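Local coordinates for nucleoside diphosphate kinase family protein (Babesia bovis, PDB 3JS9) that probably transfers the terminal phosphate of a nucleoside triphosphate to a nucleoside diphosphate through a phosphohistidine intermediate, with magnesium as cofactor, at residues T12-K17 with N120-S125; G27-R32 with G107-D112. All coordinates share one frame; numbering follows the deposited sequence.

Contact 1 of 2, residues T12-K17 with N120-S125. With SO4 (sulfate ion), chain G.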
ATOM      1  N   THR A  12      -8.758 -15.631 -19.269  1.00 22.44           N
ATOM      2  CA  THR A  12      -9.953 -14.869 -19.013  1.00 20.83           C
ATOM      3  C   THR A  12      -9.824 -13.421 -19.486  1.00 20.61           C
ATOM      4  O   THR A  12      -8.727 -12.837 -19.506  1.00 20.82           O
ATOM      5  CB  THR A  12     -10.359 -14.935 -17.524  1.00 21.40           C
ATOM      6  OG1 THR A  12     -11.674 -14.389 -17.387  1.00 23.28           O
ATOM      7  CG2 THR A  12      -9.380 -14.166 -16.605  1.00 18.52           C
ATOM      8  N   TYR A  13     -10.943 -12.834 -19.886  1.00 19.08           N
ATOM      9  CA  TYR A  13     -10.897 -11.478 -20.355  1.00 18.04           C
ATOM     10  C   TYR A  13     -11.300 -10.572 -19.197  1.00 18.04           C
ATOM     11  O   TYR A  13     -12.354 -10.776 -18.569  1.00 17.82           O
ATOM     12  CB  TYR A  13     -11.795 -11.303 -21.570  1.00 17.49           C
ATOM     13  CG  TYR A  13     -11.867  -9.869 -22.005  1.00 16.79           C
ATOM     14  CD1 TYR A  13     -10.751  -9.241 -22.546  1.00 15.99           C
ATOM     15  CD2 TYR A  13     -13.042  -9.112 -21.826  1.00 15.03           C
ATOM     16  CE1 TYR A  13     -10.787  -7.891 -22.909  1.00 15.80           C
ATOM     17  CE2 TYR A  13     -13.089  -7.766 -22.193  1.00 15.01           C
ATOM     18  CZ  TYR A  13     -11.956  -7.165 -22.737  1.00 16.03           C
ATOM     19  OH  TYR A  13     -11.979  -5.832 -23.101  1.00 17.31           O
ATOM     20  N   ILE A  14     -10.448  -9.598 -18.888  1.00 17.13           N
ATOM     21  CA  ILE A  14     -10.708  -8.670 -17.785  1.00 16.71           C
ATOM     22  C   ILE A  14     -10.686  -7.236 -18.374  1.00 17.13           C
ATOM     23  O   ILE A  14      -9.752  -6.875 -19.100  1.00 15.86           O
ATOM     24  CB  ILE A  14      -9.630  -8.822 -16.610  1.00 16.49           C
ATOM     25  CG1 ILE A  14      -9.471 -10.275 -16.103  1.00 15.63           C
ATOM     26  CG2 ILE A  14      -9.839  -7.785 -15.458  1.00 15.14           C
ATOM     27  CD1 ILE A  14     -10.646 -10.916 -15.276  1.00 10.00           C
ATOM     28  N   MET A  15     -11.681  -6.415 -18.029  1.00 17.47           N
ATOM     29  CA  MET A  15     -11.773  -5.101 -18.628  1.00 18.50           C
ATOM     30  C   MET A  15     -12.095  -3.984 -17.622  1.00 18.88           C
ATOM     31  O   MET A  15     -13.153  -3.975 -16.963  1.00 20.32           O
ATOM     32  CB  MET A  15     -12.787  -5.111 -19.780  1.00 18.15           C
ATOM     33  CG  MET A  15     -12.914  -3.757 -20.487  1.00 20.07           C
ATOM     34  SD  MET A  15     -14.052  -3.690 -21.914  1.00 23.33           S
ATOM     35  CE  MET A  15     -15.565  -4.354 -21.154  1.00 14.68           C
ATOM     36  N   VAL A  16     -11.180  -3.044 -17.486  1.00 17.74           N
ATOM     37  CA  VAL A  16     -11.474  -1.873 -16.685  1.00 16.96           C
ATOM     38  C   VAL A  16     -12.430  -1.030 -17.522  1.00 17.57           C
ATOM     39  O   VAL A  16     -12.092  -0.651 -18.657  1.00 17.86           O
ATOM     40  CB  VAL A  16     -10.216  -1.051 -16.366  1.00 16.05           C
ATOM     41  CG1 VAL A  16     -10.574   0.128 -15.449  1.00 14.39           C
ATOM     42  CG2 VAL A  16      -9.188  -1.945 -15.744  1.00 14.53           C
ATOM     43  N   LYS A  17     -13.598  -0.720 -16.956  1.00 17.12           N
ATOM     44  CA  LYS A  17     -14.641  -0.028 -17.690  1.00 16.91           C
ATOM     45  C   LYS A  17     -14.454   1.470 -17.497  1.00 17.23           C
ATOM     46  O   LYS A  17     -13.610   1.889 -16.692  1.00 16.97           O
ATOM     47  CB  LYS A  17     -16.001  -0.446 -17.168  1.00 16.53           C
ATOM     48  CG  LYS A  17     -16.376  -1.909 -17.335  1.00 18.46           C
ATOM     49  CD  LYS A  17     -17.715  -2.064 -16.655  1.00 19.26           C
ATOM     50  CE  LYS A  17     -18.130  -3.477 -16.448  1.00 20.13           C
ATOM     51  NZ  LYS A  17     -19.464  -3.375 -15.757  1.00 19.18           N
ATOM     52  N   ASN A 120     -19.623  -0.579 -11.635  1.00 19.81           N
ATOM     53  CA  ASN A 120     -18.919  -1.602 -10.903  1.00 19.11           C
ATOM     54  C   ASN A 120     -17.515  -1.870 -11.424  1.00 19.00           C
ATOM     55  O   ASN A 120     -16.981  -3.001 -11.313  1.00 18.78           O
ATOM     56  CB  ASN A 120     -19.776  -2.854 -10.784  1.00 19.90           C
ATOM     57  CG  ASN A 120     -20.060  -3.516 -12.118  1.00 21.61           C
ATOM     58  OD1 ASN A 120     -19.787  -2.957 -13.203  1.00 21.85           O
ATOM     59  ND2 ASN A 120     -20.611  -4.730 -12.046  1.00 19.25           N
ATOM     60  N   ILE A 121     -16.931  -0.798 -11.976  1.00 18.27           N
ATOM     61  CA  ILE A 121     -15.488  -0.656 -12.170  1.00 18.03           C
ATOM     62  C   ILE A 121     -14.878  -1.510 -13.293  1.00 18.67           C
ATOM     63  O   ILE A 121     -14.062  -1.007 -14.092  1.00 18.50           O
ATOM     64  CB  ILE A 121     -14.649  -0.990 -10.882  1.00 17.80           C
ATOM     65  CG1 ILE A 121     -15.242  -0.384  -9.591  1.00 17.45           C
ATOM     66  CG2 ILE A 121     -13.152  -0.663 -11.109  1.00 15.55           C
ATOM     67  CD1 ILE A 121     -15.388   1.025  -9.624  1.00 18.67           C
ATOM     68  N   VAL A 122     -15.227  -2.799 -13.319  1.00 18.55           N
ATOM     69  CA  VAL A 122     -14.409  -3.752 -14.037  1.00 19.28           C
ATOM     70  C   VAL A 122     -15.255  -4.930 -14.492  1.00 19.93           C
ATOM     71  O   VAL A 122     -16.209  -5.310 -13.805  1.00 20.90           O
ATOM     72  CB  VAL A 122     -13.242  -4.258 -13.126  1.00 18.89           C
ATOM     73  CG1 VAL A 122     -13.806  -5.113 -11.973  1.00 19.28           C
ATOM     74  CG2 VAL A 122     -12.234  -5.075 -13.927  1.00 16.96           C
ATOM     75  N   HIS A 123     -14.902  -5.511 -15.634  1.00 19.82           N
ATOM     76  CA  HIS A 123     -15.585  -6.706 -16.126  1.00 19.71           C
ATOM     77  C   HIS A 123     -14.643  -7.888 -15.994  1.00 18.79           C
ATOM     78  O   HIS A 123     -13.451  -7.763 -16.311  1.00 19.29           O
ATOM     79  CB  HIS A 123     -16.020  -6.549 -17.614  1.00 19.60           C
ATOM     80  CG  HIS A 123     -16.229  -7.861 -18.307  1.00 20.91           C
ATOM     81  ND1 HIS A 123     -17.455  -8.490 -18.353  1.00 22.01           N
ATOM     82  CD2 HIS A 123     -15.349  -8.719 -18.881  1.00 20.75           C
ATOM     83  CE1 HIS A 123     -17.328  -9.666 -18.949  1.00 22.09           C
ATOM     84  NE2 HIS A 123     -16.063  -9.824 -19.287  1.00 22.19           N
ATOM     85  N   ALA A 124     -15.164  -9.030 -15.572  1.00 18.20           N
ATOM     86  CA  ALA A 124     -14.415 -10.293 -15.690  1.00 19.03           C
ATOM     87  C   ALA A 124     -15.246 -11.304 -16.419  1.00 19.67           C
ATOM     88  O   ALA A 124     -16.440 -11.304 -16.281  1.00 20.39           O
ATOM     89  CB  ALA A 124     -14.000 -10.845 -14.301  1.00 18.39           C
ATOM     90  N   SER A 125     -14.624 -12.191 -17.180  1.00 21.26           N
ATOM     91  CA  SER A 125     -15.377 -13.213 -17.932  1.00 21.78           C
ATOM     92  C   SER A 125     -16.155 -14.065 -16.951  1.00 22.62           C
ATOM     93  O   SER A 125     -15.656 -14.393 -15.867  1.00 22.69           O
ATOM     94  CB  SER A 125     -14.448 -14.129 -18.757  1.00 21.21           C
ATOM     95  OG  SER A 125     -13.932 -13.448 -19.864  1.00 21.03           O
TER
HETATM   96  S   SO4 G 152     -20.230  -6.672 -17.064  1.00 60.59           S
HETATM   97  O1  SO4 G 152     -19.539  -7.769 -16.370  1.00 60.29           O
HETATM   98  O2  SO4 G 152     -21.521  -7.157 -17.493  1.00 62.06           O
HETATM   99  O3  SO4 G 152     -19.568  -6.109 -18.253  1.00 60.65           O
HETATM  100  O4  SO4 G 152     -20.371  -5.642 -16.067  1.00 62.46           O
HETATM  101  O   HOH W   1     -12.963 -14.181 -14.997  1.00 10.26           O
HETATM  102  O   HOH W   2     -19.549  -0.086 -15.083  1.00 25.61           O
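Strand 12-16 and strand 122-124 pair antiparallel at 173°, Met15 and His123 forming a hydrogen-bonded pair whose two N-H...O bonds measure 2.8 Å from Met15 N to His123 O and 2.7 Å from His123 N to Met15 O. This is an edge of the four-stranded antiparallel sheet of the nucleoside diphosphate kinase fold, strand 122-124 being outermost and strand 78-85 lying along the far side of 12-16. A further backbone bond, Lys17 N to Ile121 O, continues the pairing just before the helix that Lys17 N-caps. On one face, Ile14 and Val16 side with Val122 and Ala124; CD1 of Ile14 lies against CB of Ala124, and the CG2 branch of Ile14 meets CG2 of Val122. Ile14 and Val16 also pack against helix 26-36.

The other face carries Met15, His123 and a sulfate ion, probably from the crystallisation liquor. His123 is the predicted phosphohistidine; its ring edge faces the sulfate, with ND1 donating to O1 over 3.0 Å, while NE2 bonds Glu134 on the far side of the ring, which helps fix the ring's rotation. With CG of His123 anti to the backbone N (chi1 158°), the ring reaches back toward Tyr13, where its CD2 meets CD2 of Tyr13, rim to rim with planes 41° apart. Ser125 OG, also bonded to Glu134, accepts from Tyr13 N. Lys17, like Asn120 a predicted ATP-binding residue, runs out extended beyond CG, passing CE by CB of His123 to bring its amine between the sulfate and Asn120. Asn120 ND2 is held by the carbonyl of Thr99, which steadies the amide; its OD1 receives Lys17 NZ in the carbonyl plane, on a lone pair, at 2.6 Å.

Contact 2 of 2, residues G27-R32 with G107-D112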
ATOM      1  N   GLY A  27      -4.271   0.959 -12.768  1.00 15.27           N
ATOM      2  CA  GLY A  27      -3.020   0.402 -12.199  1.00 14.58           C
ATOM      3  C   GLY A  27      -3.287  -0.538 -11.039  1.00 14.56           C
ATOM      4  O   GLY A  27      -2.717  -1.627 -10.966  1.00 15.20           O
ATOM      5  N   GLU A  28      -4.174  -0.122 -10.138  1.00 14.19           N
ATOM      6  CA  GLU A  28      -4.596  -0.915  -9.007  1.00 14.54           C
ATOM      7  C   GLU A  28      -5.145  -2.274  -9.437  1.00 14.93           C
ATOM      8  O   GLU A  28      -4.820  -3.292  -8.842  1.00 15.32           O
ATOM      9  CB  GLU A  28      -5.660  -0.133  -8.239  1.00 15.24           C
ATOM     10  CG  GLU A  28      -6.267  -0.817  -7.027  1.00 18.03           C
ATOM     11  CD  GLU A  28      -5.259  -1.132  -5.920  1.00 21.13           C
ATOM     12  OE1 GLU A  28      -4.289  -0.389  -5.749  1.00 24.33           O
ATOM     13  OE2 GLU A  28      -5.430  -2.140  -5.213  1.00 24.56           O
ATOM     14  N   ILE A  29      -5.977  -2.289 -10.473  1.00 15.19           N
ATOM     15  CA  ILE A  29      -6.636  -3.502 -10.904  1.00 14.64           C
ATOM     16  C   ILE A  29      -5.606  -4.421 -11.555  1.00 16.09           C
ATOM     17  O   ILE A  29      -5.516  -5.625 -11.198  1.00 17.06           O
ATOM     18  CB  ILE A  29      -7.845  -3.193 -11.858  1.00 14.75           C
ATOM     19  CG1 ILE A  29      -9.041  -2.565 -11.074  1.00 14.05           C
ATOM     20  CG2 ILE A  29      -8.270  -4.429 -12.646  1.00 12.12           C
ATOM     21  CD1 ILE A  29     -10.037  -1.712 -11.977  1.00 10.08           C
ATOM     22  N   LEU A  30      -4.809  -3.872 -12.481  1.00 15.78           N
ATOM     23  CA  LEU A  30      -3.751  -4.647 -13.119  1.00 15.78           C
ATOM     24  C   LEU A  30      -2.870  -5.306 -12.038  1.00 15.87           C
ATOM     25  O   LEU A  30      -2.633  -6.511 -12.044  1.00 15.11           O
ATOM     26  CB  LEU A  30      -2.927  -3.756 -14.060  1.00 15.45           C
ATOM     27  CG  LEU A  30      -2.143  -4.426 -15.220  1.00 17.35           C
ATOM     28  CD1 LEU A  30      -1.687  -3.382 -16.202  1.00 15.18           C
ATOM     29  CD2 LEU A  30      -0.936  -5.324 -14.812  1.00 14.22           C
ATOM     30  N   LYS A  31      -2.424  -4.493 -11.084  1.00 16.82           N
ATOM     31  CA  LYS A  31      -1.531  -4.924 -10.020  1.00 17.05           C
ATOM     32  C   LYS A  31      -2.151  -6.071  -9.198  1.00 17.19           C
ATOM     33  O   LYS A  31      -1.455  -7.027  -8.818  1.00 17.02           O
ATOM     34  CB  LYS A  31      -1.198  -3.705  -9.175  1.00 17.32           C
ATOM     35  CG  LYS A  31      -0.280  -3.934  -7.954  1.00 20.22           C
ATOM     36  CD  LYS A  31       0.119  -2.539  -7.391  1.00 25.79           C
ATOM     37  CE  LYS A  31       0.471  -2.566  -5.872  1.00 29.46           C
ATOM     38  NZ  LYS A  31       1.798  -3.227  -5.645  1.00 28.67           N
ATOM     39  N   ARG A  32      -3.463  -6.013  -8.955  1.00 16.76           N
ATOM     40  CA  ARG A  32      -4.105  -7.092  -8.195  1.00 16.62           C
ATOM     41  C   ARG A  32      -4.062  -8.373  -8.975  1.00 17.24           C
ATOM     42  O   ARG A  32      -3.803  -9.428  -8.391  1.00 19.66           O
ATOM     43  CB  ARG A  32      -5.554  -6.763  -7.818  1.00 16.96           C
ATOM     44  CG  ARG A  32      -5.685  -5.802  -6.643  1.00 13.92           C
ATOM     45  CD  ARG A  32      -7.073  -5.270  -6.557  1.00 13.09           C
ATOM     46  NE  ARG A  32      -7.177  -4.258  -5.522  1.00 13.19           N
ATOM     47  CZ  ARG A  32      -7.997  -4.329  -4.470  1.00 11.51           C
ATOM     48  NH1 ARG A  32      -8.004  -3.328  -3.607  1.00  6.65           N
ATOM     49  NH2 ARG A  32      -8.844  -5.353  -4.322  1.00  5.97           N
ATOM     50  N   GLY A 107     -11.918  -6.489   0.132  1.00 16.78           N
ATOM     51  CA  GLY A 107     -10.815  -7.233  -0.443  1.00 15.79           C
ATOM     52  C   GLY A 107     -10.932  -7.371  -1.947  1.00 14.97           C
ATOM     53  O   GLY A 107      -9.927  -7.503  -2.635  1.00 13.96           O
ATOM     54  N   THR A 108     -12.163  -7.397  -2.453  1.00 14.79           N
ATOM     55  CA  THR A 108     -12.398  -7.547  -3.890  1.00 14.62           C
ATOM     56  C   THR A 108     -12.396  -6.169  -4.463  1.00 15.00           C
ATOM     57  O   THR A 108     -12.561  -5.188  -3.723  1.00 15.75           O
ATOM     58  CB  THR A 108     -13.770  -8.198  -4.231  1.00 15.04           C
ATOM     59  OG1 THR A 108     -14.851  -7.358  -3.776  1.00 14.76           O
ATOM     60  CG2 THR A 108     -13.874  -9.594  -3.638  1.00 11.94           C
ATOM     61  N   ILE A 109     -12.226  -6.080  -5.775  1.00 14.59           N
ATOM     62  CA  ILE A 109     -12.190  -4.770  -6.419  1.00 13.51           C
ATOM     63  C   ILE A 109     -13.513  -4.037  -6.187  1.00 13.97           C
ATOM     64  O   ILE A 109     -13.534  -2.877  -5.769  1.00 13.84           O
ATOM     65  CB  ILE A 109     -11.873  -4.906  -7.916  1.00 12.59           C
ATOM     66  CG1 ILE A 109     -10.490  -5.557  -8.088  1.00 11.41           C
ATOM     67  CG2 ILE A 109     -12.022  -3.516  -8.636  1.00  9.64           C
ATOM     68  CD1 ILE A 109     -10.184  -6.071  -9.513  1.00 10.93           C
ATOM     69  N   ARG A 110     -14.617  -4.727  -6.459  1.00 14.70           N
ATOM     70  CA  ARG A 110     -15.929  -4.127  -6.260  1.00 15.59           C
ATOM     71  C   ARG A 110     -16.156  -3.884  -4.772  1.00 16.05           C
ATOM     72  O   ARG A 110     -16.665  -2.806  -4.395  1.00 16.08           O
ATOM     73  CB  ARG A 110     -17.030  -4.940  -6.925  1.00 15.14           C
ATOM     74  CG  ARG A 110     -16.853  -5.009  -8.462  1.00 17.75           C
ATOM     75  CD  ARG A 110     -18.085  -5.554  -9.143  1.00 20.10           C
ATOM     76  NE  ARG A 110     -17.913  -5.672 -10.583  1.00 22.85           N
ATOM     77  CZ  ARG A 110     -18.139  -6.785 -11.294  1.00 24.98           C
ATOM     78  NH1 ARG A 110     -17.948  -6.775 -12.612  1.00 22.34           N
ATOM     79  NH2 ARG A 110     -18.572  -7.908 -10.702  1.00 25.91           N
ATOM     80  N   GLY A 111     -15.693  -4.817  -3.923  1.00 15.78           N
ATOM     81  CA  GLY A 111     -15.879  -4.656  -2.486  1.00 14.97           C
ATOM     82  C   GLY A 111     -15.142  -3.412  -2.000  1.00 15.32           C
ATOM     83  O   GLY A 111     -15.652  -2.670  -1.167  1.00 14.90           O
ATOM     84  N   ASP A 112     -13.948  -3.166  -2.546  1.00 14.47           N
ATOM     85  CA  ASP A 112     -13.102  -2.109  -2.035  1.00 14.35           C
ATOM     86  C   ASP A 112     -13.404  -0.767  -2.669  1.00 14.36           C
ATOM     87  O   ASP A 112     -13.123   0.276  -2.043  1.00 13.52           O
ATOM     88  CB  ASP A 112     -11.623  -2.461  -2.218  1.00 14.06           C
ATOM     89  CG  ASP A 112     -11.175  -3.618  -1.307  1.00 16.54           C
ATOM     90  OD1 ASP A 112     -11.901  -3.944  -0.304  1.00 15.03           O
ATOM     91  OD2 ASP A 112     -10.076  -4.187  -1.595  1.00 16.84           O
TER
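Arg32 reaches from helix 26-36 to Asp112 of the short helix 109-113, and the bond is a salt bridge in which two guanidinium nitrogens grip one carboxylate oxygen end-on. NH1 lies 3.0 Å from Asp112 OD2 and NH2 3.2 Å from the same atom. That oxygen sits in the guanidinium plane, although the two flat groups are turned 70° apart; NH1 uses the anti lone pair of OD2, and NH2 approaches from the anti side but well out of the carboxylate plane. One turn back on the same helix, Glu28 OE2 takes NE at 2.8 Å, again near the guanidinium plane. The guanidinium is therefore gripped at two places on its rim, which fixes its orientation, in a network of Glu28, Arg32 and Asp112.

Among the hydrogen bonds within the 107-112 segment, Gly107 N donates to Asp112 OD1 over 2.6 Å, so the two carboxylate oxygens have separate tasks: one faces the arginine, the other ties down the turn ahead of the helix. Thr108 N-caps that helix, its OG1 accepting from Gly111 N.

Apolar packing fills the contact beside the charges. CG1 of Ile29 meets CG2 of Ile109 at 4.0 Å, the two side chains crossing at about a right angle, and both isoleucines also touch Ile121. The arginine chain, extended from CG to NE, runs alongside Ile109, CD of Arg32 lying against CG1 of Ile109.

Glu28 OE1 makes a second salt bridge, to Lys31 of a neighbouring subunit. Charges thus alternate from that lysine through Glu28 and Arg32 to Asp112, which probably favours the ionised carboxylates and probably couples the subunit interface to helix 109-113.

How the contacts relate
The centres of contacts 1 and 2 lie about 11 Å apart. Along the chain the segments come in the order 12-17, 27-32, 107-112, 120-125, so both segments of contact 2 fall between those of contact 1, and helix 109-113 is followed in the chain, after a loop, by strand 122-124. The two contacts also touch: Arg110 of helix 109-113 bonds the backbone carbonyls of Asn120 and Val122, and Ile29 packs on Val16 and Ile121. Contact 1 holds the predicted catalytic histidine at the sheet edge, while contact 2 joins the helices beside it, and its 107-112 segment carries Arg110, a predicted ATP-binding residue that bonds to contact 1.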